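Local atomic coordinates of Lmo0305 protein (PDB entry 3PJ0), a protein that is of unassigned function but belongs to the fold-type I family of pyridoxal-phosphate-dependent proteins and carries the cofactor covalently bound. Residues Asn4-Ser9 / Gly320-Lys325; Thr13-Gly18 / Glu342-Asn347; Ala261-Ala266 / Val334-Ala339; Phe274-Gly279 / Cys354-Leu359; Asp312-Gly317 / Leu348-Arg353. One frame throughout, in Å; residues are numbered along the deposited sequence.

Contact 1: Asn4-Ser9 / Gly320-Lys325; sequences NTLKTS and GYLQEK
Leu-6 of the N-terminal helix 2-11 packs against Gly-320, Tyr-321 and Leu-322, the residues that lead into the edge strand 323-326 of the antiparallel sheet in the smaller part of this fold-type I protein. With CG anti to the backbone N (chi1 -176°), the leucine leaves its helix toward the incoming chain, and its CD2 methyl does most of the touching. CD2 lies 3.7 Å from Tyr-321 N and 3.9 Å from Gly-320 C, over the face of the peptide unit that joins these two residues. The same methyl meets the branch point of a second leucine, Leu-6 CD2 standing 3.9 Å from Leu-322 CG, so one apolar tip serves both a backbone and a side chain. Having no side chain, Gly-320 offers its bare backbone to Leu-6 and Lys-7: the main chains come so close that Lys-7 CA is 4.6 Å from Gly-320 CA, and Gly-320 O lies 3.8 Å from Lys-7 CA. The long chain of Lys-7 bends away from this junction, back along its own helix, and Lys-7 NZ gives a hydrogen bond of 2.7 Å to Asn-4 OD1. Tyr-321 also turns its side chain away from the helix, and its OH is hydrogen-bonded to the backbone N of Glu-333. Leu-6 is held from helix 300-314 as well, by Leu-307, Thr-308 and Gln-311, while Leu-322 rests on Phe-332 of strand 329-335. The N-terminal helix thus lies at the surface, against helix 300-314 and also against the approach to the sheet edge.

Contact 2: Thr13-Gly18 / Glu342-Asn347; sequences TPYKLG and EIPAKN
Tyr-15 begins the contact, reaching from the short strand 15-16 to the turn ahead of helix 345-358. Its first torsion (chi1 -50°) puts CG beside the backbone N and brings one face of the ring against Pro-344. There Pro-344 CD sits over that face, 3.5 Å from the centroid of the Tyr-15 ring and only 13° off its normal, a CH-pi contact. The pyrrolidine continues outward, with Pro-344 CG 3.6 Å from Tyr-15 OH. Nearer the backbone, Tyr-15 CB touches Ile-343 CG1 at 3.9 Å. Asn-347 stands by the ring, but its amide nitrogen is hydrogen-bonded to Thr-314 O.

Lys-16 turns its side chain the other way, where its NZ bonds Thr-13 OG1 (2.9 Å) and makes a cation-pi contact with Tyr-10. Its carbonyl remains in the interface: Lys-16 O is 3.5 Å from Ile-343 CD1 and has no hydrogen-bonding partner in the model. Leu-17 follows, its CD2 3.9 Å from Ile-343 CD1, and also packs on Leu-270 and Phe-274 of helix 260-275.

Proline suits the N-cap of helix 345-358, since it needs no amide hydrogen there and offers a CD methylene, polarised by the adjoining nitrogen, to an electron-rich phenol. With no hydrogen bond between the two segments, their attachment rests on dispersion and this CH-pi contact, at the price of one buried carbonyl.

Contact 3: Ala261-Ala266 / Val334-Ala339; sequences AEYFEA and VSVGDA
Tyr-263 and Asp-338 form the polar end of a buried helix-to-loop contact in the smaller part of this fold-type I protein, where helix 260-275 lies against the chain leaving the antiparallel sheet at the end of strand 329-335. Nearer the strand the contact is apolar: Ala-266 CB meets Val-336 CG1 at 3.9 Å. A small alanine, about one turn on from Tyr-263, lets the valine come close to the helix.

The tyrosine ring then lies along the loop backbone. Over one face come Val-336 O and Gly-337 CA, the latter 3.8 Å from the centroid of the Tyr-263 ring and 17° off its normal, a CH-pi contact. Glycine fits because the backbone here (phi -149°, psi -150°) is unfavourable for other residues. Val-336 O, although on an aromatic face, is hydrogen-bonded to Asn-290 ND2.

Further along the loop, Asp-338 sits amid cations, with OD2 in a salt bridge to Arg-256 and OD1 in another to Lys-259; these charges probably favour its ionised form. The ring and carboxylate planes are turned well out of parallel, and Tyr-263 OH donates to Asp-338 OD1 across 2.6 Å, meeting the oxygen from above the carboxylate plane.

Contact 4: Phe274-Gly279 / Cys354-Leu359; sequences FNSCSG and CLEKEL
Apolar contacts make up most of this junction, where Phe-274 and Cys-277, late in helix 260-275 and in the turn after it, meet the C-terminal end of helix 345-358. Leu-355 meets both of them. Its chi1 of -162° turns CG away from the backbone N and sends CD2 between the two partners: Leu-355 CD2 is 4.0 Å from Phe-274 CE1 and 4.0 Å from Cys-277 SG. The phenylalanine and leucine side chains cross at about a right angle, and the CD2 methyl is what meets the ring. Further out, Leu-359 CD1 approaches Cys-277 CB at 4.3 Å and, much closer, makes a methyl-to-carbonyl contact of 3.1 Å with Ser-278 O, bringing the last residue of the chain against the turn.

Sulfur supplies the tightest of the contacts between side chains. Cys-277 SG lies 3.5 Å from Glu-356 CG, the aliphatic part of a chain that extends past the thiol and carries its carboxylate alongside Ser-276, with Glu-356 OE2 3.9 Å from Ser-276 OG. A cysteine suits this buried place, being compact and polarisable enough to touch both a leucine methyl and a glutamate methylene.

Polar groups keep mainly to their own segments. Cys-277 N is hydrogen-bonded to Phe-274 O (3.0 Å), closing the turn that leaves the helix, and Ser-276 OG is hydrogen-bonded to Arg-273 O. Gly-279 then adopts a positive phi of 80°, readily accessible to glycine, as the chain swings into strand 280-283.

Around the junction, Phe-274 packs edge-to-face with Phe-352, Leu-355 rests on Ile-310 of helix 300-314, and Leu-359 touches Val-280 and Phe-296 of the sheet.

Contact 5: Asp312-Gly317 / Leu348-Arg353; sequences DETGVG and LELVFR
A first torsion of 72° in Thr-314 places OG1 between the backbone N and the carbonyl carbon and turns the CG2 methyl toward Leu-350, while chi1 of 159° in Val-351 directs its CG2 at Thr-314 and Val-316. The threonine therefore divides its work. Its methyl is the apolar half, with Thr-314 CG2 3.8 Å from Leu-350 CG. Its hydroxyl oxygen accepts from the backbone two residues on: Val-316 N lies 3.2 Å from Thr-314 OG1 with an N-H...O angle of 155°, an ST turn, and the hydroxyl is also hydrogen-bonded to Ile-310 O, one turn back. Both ends of a threonine are thus used where helix 300-314 stops.

After it, Gly-315 takes the positive phi that ends the helix, a conformation glycine adopts easily, and Val-316 swings round to the same face as Thr-314. Val-351 CG2 fills the notch between the two, 3.5 Å from Thr-314 OG1 and equally 3.5 Å from Val-316 CB, with Val-316 CG2 at 3.7 Å from that methyl. A beta-branched valine suits either position: its methyls stay near the backbone, allowing helix and strand to pack closely.

Beyond the two segments, Val-316 continues onto Ile-343 in the turn ahead of helix 345-358, Val-351 packs onto Ile-318, and strand 316-317 pairs in parallel with strand 15-16.

Overall arrangement
Contact 3 is the buried one of the five, contact 1 lies at the surface, and contacts 2, 4 and 5 are partly buried. Helix 345-358 is common to the last three: contact 2 holds its start, contact 5 its middle and contact 4 its end. Helix 260-275 links contacts 3 and 4. Contacts 2 and 5, about 8 Å between centres, share the parallel pair of strands 15-16 and 316-317, and Ser-9 with Asp-312 ties contact 1 to contact 5. Chemistry follows place: contact 3 alone has a hydrogen bond between its segments, whereas contact 1 sets leucine on backbone and leucine, contact 2 proline on tyrosine, contact 4 adds aromatic and sulfur packing, and contact 5 is mainly aliphatic.

Contact 1: Asn4-Ser9 / Gly320-Lys325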
# COMPACT_ATOMS: atom_id res chain seq x y z
N ASN A 4 -30.02 11.47 -0.89
CA ASN A 4 -29.60 11.48 -2.29
C ASN A 4 -29.75 12.86 -2.96
O ASN A 4 -28.93 13.24 -3.79
CB ASN A 4 -30.34 10.41 -3.10
CG ASN A 4 -29.54 9.96 -4.30
OD1 ASN A 4 -28.38 9.56 -4.16
ND2 ASN A 4 -30.14 9.99 -5.46
N THR A 5 -30.79 13.60 -2.58
CA THR A 5 -31.03 14.94 -3.10
C THR A 5 -29.87 15.88 -2.68
O THR A 5 -29.34 16.64 -3.51
CB THR A 5 -32.37 15.53 -2.61
OG1 THR A 5 -33.47 14.67 -3.00
CG2 THR A 5 -32.59 16.94 -3.19
N LEU A 6 -29.47 15.80 -1.41
CA LEU A 6 -28.34 16.60 -0.89
C LEU A 6 -27.04 16.23 -1.59
O LEU A 6 -26.28 17.10 -2.00
CB LEU A 6 -28.18 16.42 0.62
CG LEU A 6 -27.09 17.28 1.30
CD1 LEU A 6 -27.38 18.77 1.18
CD2 LEU A 6 -26.94 16.91 2.76
N LYS A 7 -26.79 14.93 -1.71
CA LYS A 7 -25.58 14.41 -2.37
C LYS A 7 -25.48 14.96 -3.80
O LYS A 7 -24.43 15.45 -4.21
CB LYS A 7 -25.64 12.87 -2.43
CG LYS A 7 -24.50 12.20 -3.19
CD LYS A 7 -24.94 10.87 -3.88
CE LYS A 7 -25.83 11.16 -5.13
NZ LYS A 7 -26.30 9.97 -5.89
N THR A 8 -26.57 14.86 -4.54
CA THR A 8 -26.64 15.31 -5.93
C THR A 8 -26.44 16.81 -6.03
O THR A 8 -25.69 17.28 -6.88
CB THR A 8 -27.98 14.89 -6.59
OG1 THR A 8 -28.00 13.45 -6.70
CG2 THR A 8 -28.15 15.51 -7.97
N SER A 9 -27.11 17.56 -5.16
CA SER A 9 -26.98 19.01 -5.12
C SER A 9 -25.53 19.44 -4.87
O SER A 9 -25.00 20.37 -5.51
CB SER A 9 -27.86 19.56 -4.01
OG SER A 9 -27.72 20.96 -3.88
N GLY A 320 -22.16 17.42 1.55
CA GLY A 320 -22.82 16.33 0.79
C GLY A 320 -23.56 15.34 1.68
O GLY A 320 -24.25 14.42 1.19
N TYR A 321 -23.47 15.54 2.99
CA TYR A 321 -24.12 14.65 3.93
C TYR A 321 -24.42 15.41 5.20
O TYR A 321 -23.85 16.48 5.48
CB TYR A 321 -23.18 13.51 4.30
CG TYR A 321 -22.04 14.01 5.16
CD1 TYR A 321 -20.88 14.50 4.59
CD2 TYR A 321 -22.15 14.04 6.56
CE1 TYR A 321 -19.86 15.02 5.37
CE2 TYR A 321 -21.11 14.53 7.36
CZ TYR A 321 -19.98 15.02 6.76
OH TYR A 321 -18.96 15.53 7.52
N LEU A 322 -25.33 14.85 5.97
CA LEU A 322 -25.63 15.36 7.29
C LEU A 322 -25.66 14.17 8.23
O LEU A 322 -26.24 13.13 7.93
CB LEU A 322 -26.92 16.14 7.32
CG LEU A 322 -26.91 17.50 6.62
CD1 LEU A 322 -28.31 18.03 6.50
CD2 LEU A 322 -25.98 18.49 7.35
N GLN A 323 -24.98 14.29 9.36
CA GLN A 323 -24.98 13.23 10.36
C GLN A 323 -26.06 13.52 11.40
O GLN A 323 -26.06 14.58 12.01
CB GLN A 323 -23.61 13.16 11.04
CG GLN A 323 -23.51 12.11 12.12
CD GLN A 323 -23.78 10.70 11.61
OE1 GLN A 323 -23.04 10.20 10.76
NE2 GLN A 323 -24.82 10.05 12.13
N GLU A 324 -26.99 12.58 11.57
CA GLU A 324 -28.02 12.71 12.60
C GLU A 324 -27.34 12.54 13.96
O GLU A 324 -26.60 11.57 14.16
CB GLU A 324 -29.07 11.61 12.40
CG GLU A 324 -30.12 11.54 13.49
CD GLU A 324 -31.09 10.38 13.30
OE1 GLU A 324 -30.82 9.49 12.45
OE2 GLU A 324 -32.12 10.36 14.00
N LYS A 325 -27.56 13.47 14.87
CA LYS A 325 -26.98 13.40 16.25
C LYS A 325 -28.03 13.07 17.33
O LYS A 325 -27.71 12.41 18.33
CB LYS A 325 -26.24 14.71 16.57
CG LYS A 325 -25.02 14.98 15.69
CD LYS A 325 -23.89 13.99 15.96
CE LYS A 325 -22.61 14.37 15.24
NZ LYS A 325 -21.46 13.46 15.59

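Contact 2: Thr13-Gly18 / Glu342-Asn347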
# COMPACT_ATOMS: atom_id res chain seq x y z
N THR A 13 -22.22 21.42 -7.45
CA THR A 13 -21.73 22.78 -7.17
C THR A 13 -20.36 23.02 -7.78
O THR A 13 -19.48 22.16 -7.68
CB THR A 13 -21.69 23.08 -5.66
OG1 THR A 13 -20.87 22.11 -5.00
CG2 THR A 13 -23.08 23.09 -5.08
N PRO A 14 -20.16 24.19 -8.41
CA PRO A 14 -18.84 24.46 -8.96
C PRO A 14 -17.85 24.85 -7.86
O PRO A 14 -16.64 24.58 -7.99
CB PRO A 14 -19.10 25.62 -9.95
CG PRO A 14 -20.37 26.21 -9.56
CD PRO A 14 -21.18 25.13 -8.91
N TYR A 15 -18.35 25.45 -6.78
CA TYR A 15 -17.52 25.85 -5.66
C TYR A 15 -17.79 25.00 -4.40
O TYR A 15 -18.88 24.45 -4.23
CB TYR A 15 -17.76 27.32 -5.36
CG TYR A 15 -17.64 28.23 -6.59
CD1 TYR A 15 -16.43 28.44 -7.21
CD2 TYR A 15 -18.75 28.89 -7.09
CE1 TYR A 15 -16.32 29.28 -8.33
CE2 TYR A 15 -18.66 29.73 -8.20
CZ TYR A 15 -17.44 29.91 -8.81
OH TYR A 15 -17.35 30.75 -9.90
N LYS A 16 -16.79 24.93 -3.53
CA LYS A 16 -16.89 24.14 -2.29
C LYS A 16 -16.29 24.91 -1.10
O LYS A 16 -15.23 25.52 -1.22
CB LYS A 16 -16.13 22.84 -2.44
CG LYS A 16 -16.57 21.87 -3.51
CD LYS A 16 -17.94 21.27 -3.20
CE LYS A 16 -18.31 20.16 -4.18
NZ LYS A 16 -18.44 20.63 -5.59
N LEU A 17 -16.96 24.87 0.06
CA LEU A 17 -16.37 25.45 1.25
C LEU A 17 -15.17 24.58 1.66
O LEU A 17 -14.11 25.08 1.99
CB LEU A 17 -17.37 25.48 2.41
CG LEU A 17 -18.64 26.36 2.36
CD1 LEU A 17 -19.38 26.06 3.63
CD2 LEU A 17 -18.34 27.86 2.27
N GLY A 18 -15.34 23.26 1.61
CA GLY A 18 -14.28 22.35 2.04
C GLY A 18 -13.42 21.74 0.96
O GLY A 18 -13.78 21.76 -0.23
N GLU A 342 -11.30 29.97 -3.81
CA GLU A 342 -11.84 30.13 -5.15
C GLU A 342 -13.30 30.59 -5.16
O GLU A 342 -13.85 30.89 -6.23
CB GLU A 342 -11.73 28.81 -5.96
CG GLU A 342 -10.33 28.27 -6.14
CD GLU A 342 -9.38 29.26 -6.81
OE1 GLU A 342 -9.73 29.86 -7.85
OE2 GLU A 342 -8.25 29.43 -6.29
N ILE A 343 -13.96 30.63 -4.00
CA ILE A 343 -15.36 31.02 -3.98
C ILE A 343 -15.47 32.53 -4.18
O ILE A 343 -14.88 33.29 -3.41
CB ILE A 343 -16.07 30.67 -2.68
CG1 ILE A 343 -15.98 29.18 -2.39
CG2 ILE A 343 -17.58 31.03 -2.80
CD1 ILE A 343 -16.40 28.80 -0.93
N PRO A 344 -16.21 32.98 -5.21
CA PRO A 344 -16.34 34.43 -5.37
C PRO A 344 -17.07 35.03 -4.17
O PRO A 344 -17.99 34.40 -3.66
CB PRO A 344 -17.18 34.58 -6.65
CG PRO A 344 -17.13 33.28 -7.33
CD PRO A 344 -16.90 32.23 -6.28
N ALA A 345 -16.66 36.22 -3.74
CA ALA A 345 -17.25 36.86 -2.55
C ALA A 345 -18.78 36.93 -2.55
O ALA A 345 -19.39 36.65 -1.53
CB ALA A 345 -16.69 38.27 -2.34
N LYS A 346 -19.38 37.31 -3.68
CA LYS A 346 -20.84 37.42 -3.78
C LYS A 346 -21.55 36.12 -3.45
O LYS A 346 -22.52 36.11 -2.69
CB LYS A 346 -21.25 37.88 -5.20
CG LYS A 346 -22.76 37.87 -5.49
CD LYS A 346 -23.05 38.19 -6.96
CE LYS A 346 -24.53 38.02 -7.29
NZ LYS A 346 -24.85 38.39 -8.70
N ASN A 347 -21.06 35.02 -4.02
CA ASN A 347 -21.68 33.71 -3.80
C ASN A 347 -21.58 33.31 -2.32
O ASN A 347 -22.56 32.83 -1.74
CB ASN A 347 -21.05 32.64 -4.69
CG ASN A 347 -21.11 33.00 -6.16
OD1 ASN A 347 -20.52 34.00 -6.58
ND2 ASN A 347 -21.78 32.17 -6.95

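Contact 3: Ala261-Ala266 / Val334-Ala339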
# COMPACT_ATOMS: atom_id res chain seq x y z
N ALA A 261 -1.44 28.53 7.94
CA ALA A 261 -1.95 29.72 8.66
C ALA A 261 -3.16 30.34 7.95
O ALA A 261 -4.12 30.78 8.60
CB ALA A 261 -0.84 30.75 8.86
N GLU A 262 -3.08 30.41 6.62
CA GLU A 262 -4.16 30.91 5.75
C GLU A 262 -5.45 30.09 5.93
O GLU A 262 -6.57 30.65 5.99
CB GLU A 262 -3.70 30.86 4.28
CG GLU A 262 -4.80 31.09 3.27
CD GLU A 262 -4.39 30.79 1.84
OE1 GLU A 262 -3.19 30.93 1.48
OE2 GLU A 262 -5.30 30.45 1.05
N TYR A 263 -5.31 28.76 5.97
CA TYR A 263 -6.46 27.86 6.14
C TYR A 263 -7.06 28.02 7.53
O TYR A 263 -8.25 27.96 7.69
CB TYR A 263 -6.11 26.35 5.96
CG TYR A 263 -5.58 25.91 4.61
CD1 TYR A 263 -5.88 26.60 3.42
CD2 TYR A 263 -4.84 24.73 4.51
CE1 TYR A 263 -5.40 26.14 2.20
CE2 TYR A 263 -4.38 24.26 3.30
CZ TYR A 263 -4.65 24.97 2.16
OH TYR A 263 -4.20 24.47 0.97
N PHE A 264 -6.20 28.22 8.54
CA PHE A 264 -6.65 28.46 9.93
C PHE A 264 -7.46 29.75 10.04
O PHE A 264 -8.54 29.76 10.64
CB PHE A 264 -5.41 28.46 10.85
CG PHE A 264 -5.65 28.92 12.26
CD1 PHE A 264 -6.67 28.41 13.05
CD2 PHE A 264 -4.76 29.84 12.84
CE1 PHE A 264 -6.84 28.86 14.37
CE2 PHE A 264 -4.90 30.26 14.17
CZ PHE A 264 -5.93 29.77 14.93
N GLU A 265 -6.95 30.84 9.47
CA GLU A 265 -7.66 32.12 9.49
C GLU A 265 -8.98 32.06 8.75
O GLU A 265 -10.01 32.61 9.22
CB GLU A 265 -6.78 33.24 8.92
CG GLU A 265 -5.60 33.59 9.83
CD GLU A 265 -6.02 34.18 11.21
OE1 GLU A 265 -6.87 35.10 11.24
OE2 GLU A 265 -5.45 33.74 12.24
N ALA A 266 -8.97 31.35 7.62
CA ALA A 266 -10.16 31.19 6.80
C ALA A 266 -11.19 30.39 7.56
O ALA A 266 -12.37 30.78 7.61
CB ALA A 266 -9.82 30.50 5.48
N VAL A 334 -16.40 20.52 8.22
CA VAL A 334 -15.74 21.34 7.22
C VAL A 334 -14.24 21.31 7.46
O VAL A 334 -13.80 21.48 8.61
CB VAL A 334 -16.11 22.84 7.34
CG1 VAL A 334 -15.48 23.62 6.16
CG2 VAL A 334 -17.61 23.05 7.40
N SER A 335 -13.46 21.00 6.41
CA SER A 335 -12.00 21.10 6.47
C SER A 335 -11.59 22.07 5.36
O SER A 335 -11.73 21.75 4.19
CB SER A 335 -11.29 19.75 6.31
OG SER A 335 -11.67 18.84 7.33
N VAL A 336 -11.10 23.24 5.73
CA VAL A 336 -10.72 24.27 4.76
C VAL A 336 -9.43 23.90 4.04
O VAL A 336 -8.47 23.40 4.64
CB VAL A 336 -10.61 25.67 5.40
CG1 VAL A 336 -10.12 26.73 4.37
CG2 VAL A 336 -11.96 26.11 5.93
N GLY A 337 -9.42 24.15 2.74
CA GLY A 337 -8.29 23.87 1.87
C GLY A 337 -8.27 24.88 0.75
O GLY A 337 -8.75 26.02 0.93
N ASP A 338 -7.77 24.49 -0.42
CA ASP A 338 -7.64 25.45 -1.55
C ASP A 338 -8.98 25.86 -2.18
O ASP A 338 -9.08 26.94 -2.77
CB ASP A 338 -6.74 24.91 -2.68
CG ASP A 338 -5.26 24.89 -2.35
OD1 ASP A 338 -4.79 25.44 -1.33
OD2 ASP A 338 -4.54 24.28 -3.15
N ALA A 339 -10.00 25.02 -2.07
CA ALA A 339 -11.30 25.34 -2.68
C ALA A 339 -11.92 26.62 -2.09
O ALA A 339 -12.49 27.43 -2.82
CB ALA A 339 -12.29 24.16 -2.52

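Contact 4: Phe274-Gly279 / Cys354-Leu359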
# COMPACT_ATOMS: atom_id res chain seq x y z
N PHE A 274 -20.99 30.92 10.46
CA PHE A 274 -21.92 29.87 10.89
C PHE A 274 -22.55 30.19 12.27
O PHE A 274 -23.78 30.16 12.42
CB PHE A 274 -21.25 28.49 10.91
CG PHE A 274 -21.21 27.82 9.57
CD1 PHE A 274 -22.39 27.41 8.96
CD2 PHE A 274 -20.00 27.57 8.93
CE1 PHE A 274 -22.37 26.78 7.71
CE2 PHE A 274 -19.97 26.92 7.70
CZ PHE A 274 -21.15 26.54 7.08
N ASN A 275 -21.71 30.55 13.24
CA ASN A 275 -22.18 30.86 14.58
C ASN A 275 -23.13 32.05 14.61
O ASN A 275 -23.98 32.12 15.49
CB ASN A 275 -20.99 31.11 15.53
CG ASN A 275 -20.31 29.81 16.00
OD1 ASN A 275 -20.94 28.98 16.69
ND2 ASN A 275 -19.02 29.66 15.68
N SER A 276 -22.99 32.97 13.66
CA SER A 276 -23.85 34.15 13.60
C SER A 276 -25.29 33.78 13.21
O SER A 276 -26.21 34.59 13.38
CB SER A 276 -23.28 35.21 12.63
OG SER A 276 -23.38 34.80 11.26
N CYS A 277 -25.48 32.57 12.69
CA CYS A 277 -26.80 32.11 12.25
C CYS A 277 -27.59 31.52 13.41
O CYS A 277 -27.04 30.80 14.27
CB CYS A 277 -26.70 31.09 11.12
SG CYS A 277 -25.90 31.76 9.62
N SER A 278 -28.86 31.88 13.48
CA SER A 278 -29.73 31.43 14.56
C SER A 278 -29.96 29.92 14.43
O SER A 278 -30.34 29.44 13.36
CB SER A 278 -31.06 32.19 14.53
OG SER A 278 -31.78 31.99 15.73
N GLY A 279 -29.72 29.19 15.51
CA GLY A 279 -29.85 27.73 15.56
C GLY A 279 -28.67 26.97 14.96
O GLY A 279 -28.78 25.78 14.70
N CYS A 354 -28.78 33.62 2.76
CA CYS A 354 -29.83 32.60 2.58
C CYS A 354 -29.99 31.67 3.78
O CYS A 354 -31.11 31.31 4.16
CB CYS A 354 -29.58 31.73 1.34
SG CYS A 354 -29.78 32.56 -0.25
N LEU A 355 -28.87 31.30 4.39
CA LEU A 355 -28.90 30.43 5.56
C LEU A 355 -29.65 31.13 6.70
O LEU A 355 -30.52 30.53 7.33
CB LEU A 355 -27.48 30.06 6.00
CG LEU A 355 -27.36 28.85 6.93
CD1 LEU A 355 -28.01 27.63 6.30
CD2 LEU A 355 -25.88 28.57 7.26
N GLU A 356 -29.34 32.41 6.91
CA GLU A 356 -29.99 33.23 7.94
C GLU A 356 -31.50 33.38 7.66
O GLU A 356 -32.31 33.40 8.59
CB GLU A 356 -29.29 34.60 8.03
CG GLU A 356 -27.78 34.50 8.45
CD GLU A 356 -26.93 35.77 8.17
OE1 GLU A 356 -27.51 36.86 7.93
OE2 GLU A 356 -25.68 35.68 8.20
N LYS A 357 -31.87 33.45 6.38
CA LYS A 357 -33.28 33.60 5.95
C LYS A 357 -34.11 32.32 6.10
O LYS A 357 -35.30 32.40 6.43
CB LYS A 357 -33.34 34.06 4.48
CG LYS A 357 -34.74 34.18 3.89
N GLU A 358 -33.49 31.16 5.85
CA GLU A 358 -34.22 29.87 5.89
C GLU A 358 -34.41 29.26 7.28
O GLU A 358 -35.30 28.44 7.47
CB GLU A 358 -33.56 28.84 4.95
CG GLU A 358 -33.60 29.21 3.47
CD GLU A 358 -35.02 29.29 2.89
OE1 GLU A 358 -35.92 28.54 3.34
OE2 GLU A 358 -35.23 30.12 1.98
N LEU A 359 -33.58 29.63 8.25
CA LEU A 359 -33.72 29.13 9.62
C LEU A 359 -33.83 30.29 10.62
O LEU A 359 -34.64 31.21 10.38
CB LEU A 359 -32.61 28.14 9.98
CG LEU A 359 -31.18 28.43 9.53
CD1 LEU A 359 -30.60 29.61 10.28
CD2 LEU A 359 -30.33 27.20 9.72
OXT LEU A 359 -33.17 30.33 11.66

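Contact 5: Asp312-Gly317 / Leu348-Arg353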
# COMPACT_ATOMS: atom_id res chain seq x y z
N ASP A 312 -28.08 24.89 -4.68
CA ASP A 312 -28.61 25.03 -6.04
C ASP A 312 -28.68 26.49 -6.50
O ASP A 312 -28.41 26.79 -7.67
CB ASP A 312 -30.01 24.40 -6.15
CG ASP A 312 -30.01 22.89 -5.97
OD1 ASP A 312 -28.95 22.24 -5.84
OD2 ASP A 312 -31.11 22.32 -5.98
N GLU A 313 -29.02 27.39 -5.58
CA GLU A 313 -29.19 28.82 -5.87
C GLU A 313 -27.89 29.66 -5.83
O GLU A 313 -27.86 30.76 -6.39
CB GLU A 313 -30.26 29.41 -4.93
CG GLU A 313 -31.66 28.84 -5.23
CD GLU A 313 -32.74 29.21 -4.21
OE1 GLU A 313 -32.45 29.89 -3.20
OE2 GLU A 313 -33.91 28.81 -4.43
N THR A 314 -26.85 29.17 -5.15
CA THR A 314 -25.54 29.86 -5.08
C THR A 314 -24.34 29.19 -5.76
O THR A 314 -23.33 29.86 -6.00
CB THR A 314 -25.14 30.08 -3.60
OG1 THR A 314 -24.77 28.82 -2.99
CG2 THR A 314 -26.28 30.73 -2.83
N GLY A 315 -24.41 27.89 -6.03
CA GLY A 315 -23.29 27.16 -6.63
C GLY A 315 -22.19 26.83 -5.63
O GLY A 315 -21.12 26.39 -6.03
N VAL A 316 -22.44 27.03 -4.34
CA VAL A 316 -21.47 26.76 -3.29
C VAL A 316 -21.85 25.51 -2.50
O VAL A 316 -22.82 25.54 -1.76
CB VAL A 316 -21.35 27.92 -2.26
CG1 VAL A 316 -20.33 27.56 -1.19
CG2 VAL A 316 -20.98 29.26 -2.93
N GLY A 317 -21.07 24.45 -2.63
CA GLY A 317 -21.24 23.22 -1.85
C GLY A 317 -20.94 23.40 -0.36
O GLY A 317 -19.81 23.74 0.02
N LEU A 348 -20.40 33.53 -1.74
CA LEU A 348 -20.14 33.23 -0.33
C LEU A 348 -21.09 34.03 0.57
O LEU A 348 -21.75 33.46 1.42
CB LEU A 348 -18.65 33.48 -0.01
CG LEU A 348 -18.12 33.25 1.41
CD1 LEU A 348 -18.41 31.83 1.90
CD2 LEU A 348 -16.61 33.56 1.46
N GLU A 349 -21.19 35.35 0.34
CA GLU A 349 -22.13 36.21 1.11
C GLU A 349 -23.55 35.70 0.99
O GLU A 349 -24.29 35.67 1.97
CB GLU A 349 -22.14 37.67 0.62
CG GLU A 349 -20.86 38.44 0.88
CD GLU A 349 -20.51 38.54 2.36
OE1 GLU A 349 -21.43 38.44 3.22
OE2 GLU A 349 -19.30 38.71 2.66
N LEU A 350 -23.92 35.28 -0.21
CA LEU A 350 -25.28 34.85 -0.49
C LEU A 350 -25.67 33.59 0.28
O LEU A 350 -26.80 33.48 0.77
CB LEU A 350 -25.49 34.67 -1.98
CG LEU A 350 -26.90 34.42 -2.50
CD1 LEU A 350 -27.89 35.52 -2.09
CD2 LEU A 350 -26.83 34.30 -4.02
N VAL A 351 -24.71 32.66 0.40
CA VAL A 351 -24.90 31.42 1.14
C VAL A 351 -25.41 31.69 2.55
O VAL A 351 -26.38 31.09 2.99
CB VAL A 351 -23.58 30.62 1.25
CG1 VAL A 351 -23.64 29.62 2.42
CG2 VAL A 351 -23.24 29.95 -0.08
N PHE A 352 -24.75 32.62 3.23
CA PHE A 352 -25.10 32.96 4.60
C PHE A 352 -26.31 33.87 4.73
O PHE A 352 -27.08 33.71 5.66
CB PHE A 352 -23.86 33.47 5.34
CG PHE A 352 -22.83 32.40 5.52
CD1 PHE A 352 -22.96 31.48 6.56
CD2 PHE A 352 -21.80 32.25 4.62
CE1 PHE A 352 -22.04 30.46 6.71
CE2 PHE A 352 -20.88 31.22 4.77
CZ PHE A 352 -21.01 30.33 5.83
N ARG A 353 -26.49 34.79 3.79
CA ARG A 353 -27.71 35.59 3.77
C ARG A 353 -28.88 34.60 3.67
O ARG A 353 -29.84 34.70 4.44
CB ARG A 353 -27.70 36.58 2.61